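PDB 7L5I: trimethylamine-N-oxide reductase from Haemophilus influenzae, which probably reduces S- and N-oxides such as trimethylamine N-oxide at a molybdenum centre held by two pyranopterin guanine dinucleotides. Local coordinates for residues Val272-Gly277 against Lys323-Pro328. Residues are numbered along the deposited sequence; the frame is centred on the assembly and turned at random.
Sequences VPLMLG and KICGVP
Leu274 and Cys325 lie at the middle of this contact, where the two backbones approach most closely, CA to CA 6.1 Å. The thiol sulfur of Cys325 lies against the CB and CD1 atoms of Leu274, SG 3.9 Å from CB and 4.1 Å from CD1. In Cys325 a chi1 of 70° places SG between the backbone N and the carbonyl carbon of its own residue, and there the sulfur also accepts an N-H...S hydrogen bond from the backbone N of Val327, 3.5 Å from N to SG, with an angle of 157° at the hydrogen. One sulfur thus packs against the leucine and ties the turn that follows its helix. That turn runs through Gly326, which leaves helical geometry with positive phi (84°), to Pro328, the N-cap of helix 329-341. The contact sets the first turns of helix 271-284 against the short turn joining helices 318-325 and 329-341 within the molybdopterin oxidoreductase region, with the side chain of Leu274 about 7 Å from a bound MGD. Ile332 of helix 329-341 touches Leu274, Cys325 and Val327. Packing is closest at Pro273, whose CG lies 3.7 Å from Ile324 CG2, the two side chains crossing at about a right angle; Trp652 touches both. Leu274 CD2 and Val327 CG2 meet more loosely, 4.3 Å apart, although both residues are buried. Solvent reaches the contact at Ile324, which is partly exposed despite its close fit to Pro273, and the turn opens to solvent at Gly326.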
ATOM      1  N   VAL A 272      19.068  -7.607  -4.941  1.00 14.36           N
ATOM      2  CA  VAL A 272      19.463  -9.017  -4.977  1.00 13.82           C
ATOM      3  C   VAL A 272      20.971  -9.127  -5.248  1.00 14.17           C
ATOM      4  O   VAL A 272      21.670  -9.790  -4.471  1.00 14.01           O
ATOM      5  CB  VAL A 272      18.590  -9.804  -5.945  1.00 17.44           C
ATOM      6  CG1 VAL A 272      19.152 -11.210  -6.208  1.00 16.10           C
ATOM      7  CG2 VAL A 272      17.169  -9.919  -5.350  1.00 15.63           C
ATOM      8  N   PRO A 273      21.529  -8.457  -6.255  1.00 15.82           N
ATOM      9  CA  PRO A 273      23.000  -8.428  -6.369  1.00 16.55           C
ATOM     10  C   PRO A 273      23.714  -7.980  -5.112  1.00 18.43           C
ATOM     11  O   PRO A 273      24.709  -8.601  -4.719  1.00 14.67           O
ATOM     12  CB  PRO A 273      23.223  -7.436  -7.528  1.00 14.13           C
ATOM     13  CG  PRO A 273      22.055  -7.660  -8.414  1.00 15.48           C
ATOM     14  CD  PRO A 273      20.884  -7.871  -7.446  1.00 14.20           C
ATOM     15  N   LEU A 274      23.250  -6.919  -4.459  1.00 16.70           N
ATOM     16  CA  LEU A 274      23.884  -6.492  -3.219  1.00 13.29           C
ATOM     17  C   LEU A 274      23.851  -7.596  -2.168  1.00 17.75           C
ATOM     18  O   LEU A 274      24.863  -7.878  -1.521  1.00 15.34           O
ATOM     19  CB  LEU A 274      23.212  -5.224  -2.707  1.00 15.58           C
ATOM     20  CG  LEU A 274      23.598  -4.740  -1.319  1.00 15.36           C
ATOM     21  CD1 LEU A 274      25.115  -4.578  -1.261  1.00 15.11           C
ATOM     22  CD2 LEU A 274      22.889  -3.448  -1.000  1.00 17.21           C
ATOM     23  N   MET A 275      22.688  -8.228  -1.969  1.00 12.94           N
ATOM     24  CA  MET A 275      22.584  -9.299  -0.983  1.00 11.87           C
ATOM     25  C   MET A 275      23.463 -10.488  -1.348  1.00 16.53           C
ATOM     26  O   MET A 275      24.049 -11.125  -0.466  1.00 16.21           O
ATOM     27  CB  MET A 275      21.122  -9.747  -0.846  1.00 14.29           C
ATOM     28  CG  MET A 275      20.201  -8.686  -0.357  1.00 14.84           C
ATOM     29  SD  MET A 275      18.490  -9.383  -0.305  1.00 18.07           S
ATOM     30  CE  MET A 275      17.482  -7.900  -0.234  1.00 18.76           C
ATOM     31  N   LEU A 276      23.542 -10.828  -2.638  1.00 14.92           N
ATOM     32  CA  LEU A 276      24.428 -11.911  -3.070  1.00 16.15           C
ATOM     33  C   LEU A 276      25.882 -11.587  -2.746  1.00 16.22           C
ATOM     34  O   LEU A 276      26.635 -12.455  -2.275  1.00 16.92           O
ATOM     35  CB  LEU A 276      24.253 -12.166  -4.566  1.00 13.72           C
ATOM     36  CG  LEU A 276      22.920 -12.813  -4.946  1.00 13.41           C
ATOM     37  CD1 LEU A 276      22.690 -12.775  -6.429  1.00 16.12           C
ATOM     38  CD2 LEU A 276      22.801 -14.267  -4.452  1.00 16.12           C
ATOM     39  N   GLY A 277      26.297 -10.348  -2.981  1.00 14.49           N
ATOM     40  CA  GLY A 277      27.674  -9.973  -2.661  1.00 17.99           C
ATOM     41  C   GLY A 277      27.983 -10.059  -1.182  1.00 14.97           C
ATOM     42  O   GLY A 277      29.076 -10.463  -0.780  1.00 15.03           O
ATOM     43  N   LYS A 323      29.402  -3.520  -9.267  1.00 15.91           N
ATOM     44  CA  LYS A 323      29.200  -2.983 -10.614  1.00 19.68           C
ATOM     45  C   LYS A 323      27.728  -2.833 -10.941  1.00 17.98           C
ATOM     46  O   LYS A 323      27.354  -1.980 -11.748  1.00 20.11           O
ATOM     47  CB  LYS A 323      29.855  -3.901 -11.654  1.00 24.27           C
ATOM     48  CG  LYS A 323      31.363  -3.959 -11.558  1.00 27.17           C
ATOM     49  CD  LYS A 323      31.942  -5.185 -12.282  1.00 36.99           C
ATOM     50  CE  LYS A 323      31.585  -5.221 -13.761  1.00 56.24           C
ATOM     51  NZ  LYS A 323      32.321  -6.294 -14.513  1.00 58.22           N
ATOM     52  N   ILE A 324      26.883  -3.667 -10.345  1.00 18.64           N
ATOM     53  CA  ILE A 324      25.457  -3.666 -10.641  1.00 17.91           C
ATOM     54  C   ILE A 324      24.699  -2.740  -9.705  1.00 17.87           C
ATOM     55  O   ILE A 324      23.865  -1.943 -10.144  1.00 16.94           O
ATOM     56  CB  ILE A 324      24.912  -5.117 -10.553  1.00 18.13           C
ATOM     57  CG1 ILE A 324      25.609  -6.005 -11.595  1.00 19.94           C
ATOM     58  CG2 ILE A 324      23.393  -5.172 -10.792  1.00 16.86           C
ATOM     59  CD1 ILE A 324      25.432  -7.486 -11.371  1.00 19.36           C
ATOM     60  N   CYS A 325      24.998  -2.788  -8.402  1.00 17.81           N
ATOM     61  CA  CYS A 325      24.151  -2.104  -7.427  1.00 18.56           C
ATOM     62  C   CYS A 325      24.652  -0.719  -7.059  1.00 18.29           C
ATOM     63  O   CYS A 325      23.915   0.041  -6.431  1.00 17.70           O
ATOM     64  CB  CYS A 325      23.998  -2.960  -6.165  1.00 18.57           C
ATOM     65  SG  CYS A 325      25.473  -3.145  -5.114  1.00 19.15           S
ATOM     66  N   GLY A 326      25.883  -0.369  -7.414  1.00 19.10           N
ATOM     67  CA  GLY A 326      26.407   0.930  -7.102  1.00 19.40           C
ATOM     68  C   GLY A 326      26.996   1.080  -5.720  1.00 19.80           C
ATOM     69  O   GLY A 326      27.396   2.190  -5.355  1.00 23.04           O
ATOM     70  N   VAL A 327      27.065   0.016  -4.934  1.00 17.43           N
ATOM     71  CA  VAL A 327      27.683   0.049  -3.610  1.00 16.59           C
ATOM     72  C   VAL A 327      29.134  -0.406  -3.754  1.00 15.89           C
ATOM     73  O   VAL A 327      29.371  -1.500  -4.271  1.00 17.60           O
ATOM     74  CB  VAL A 327      26.929  -0.843  -2.605  1.00 15.37           C
ATOM     75  CG1 VAL A 327      27.593  -0.798  -1.263  1.00 17.78           C
ATOM     76  CG2 VAL A 327      25.466  -0.404  -2.492  1.00 17.24           C
ATOM     77  N   PRO A 328      30.104   0.374  -3.292  1.00 19.25           N
ATOM     78  CA  PRO A 328      31.509  -0.047  -3.426  1.00 20.04           C
ATOM     79  C   PRO A 328      31.773  -1.409  -2.790  1.00 19.72           C
ATOM     80  O   PRO A 328      31.248  -1.738  -1.727  1.00 17.66           O
ATOM     81  CB  PRO A 328      32.284   1.061  -2.704  1.00 21.36           C
ATOM     82  CG  PRO A 328      31.391   2.245  -2.734  1.00 28.12           C
ATOM     83  CD  PRO A 328      29.976   1.703  -2.670  1.00 22.45           C
TER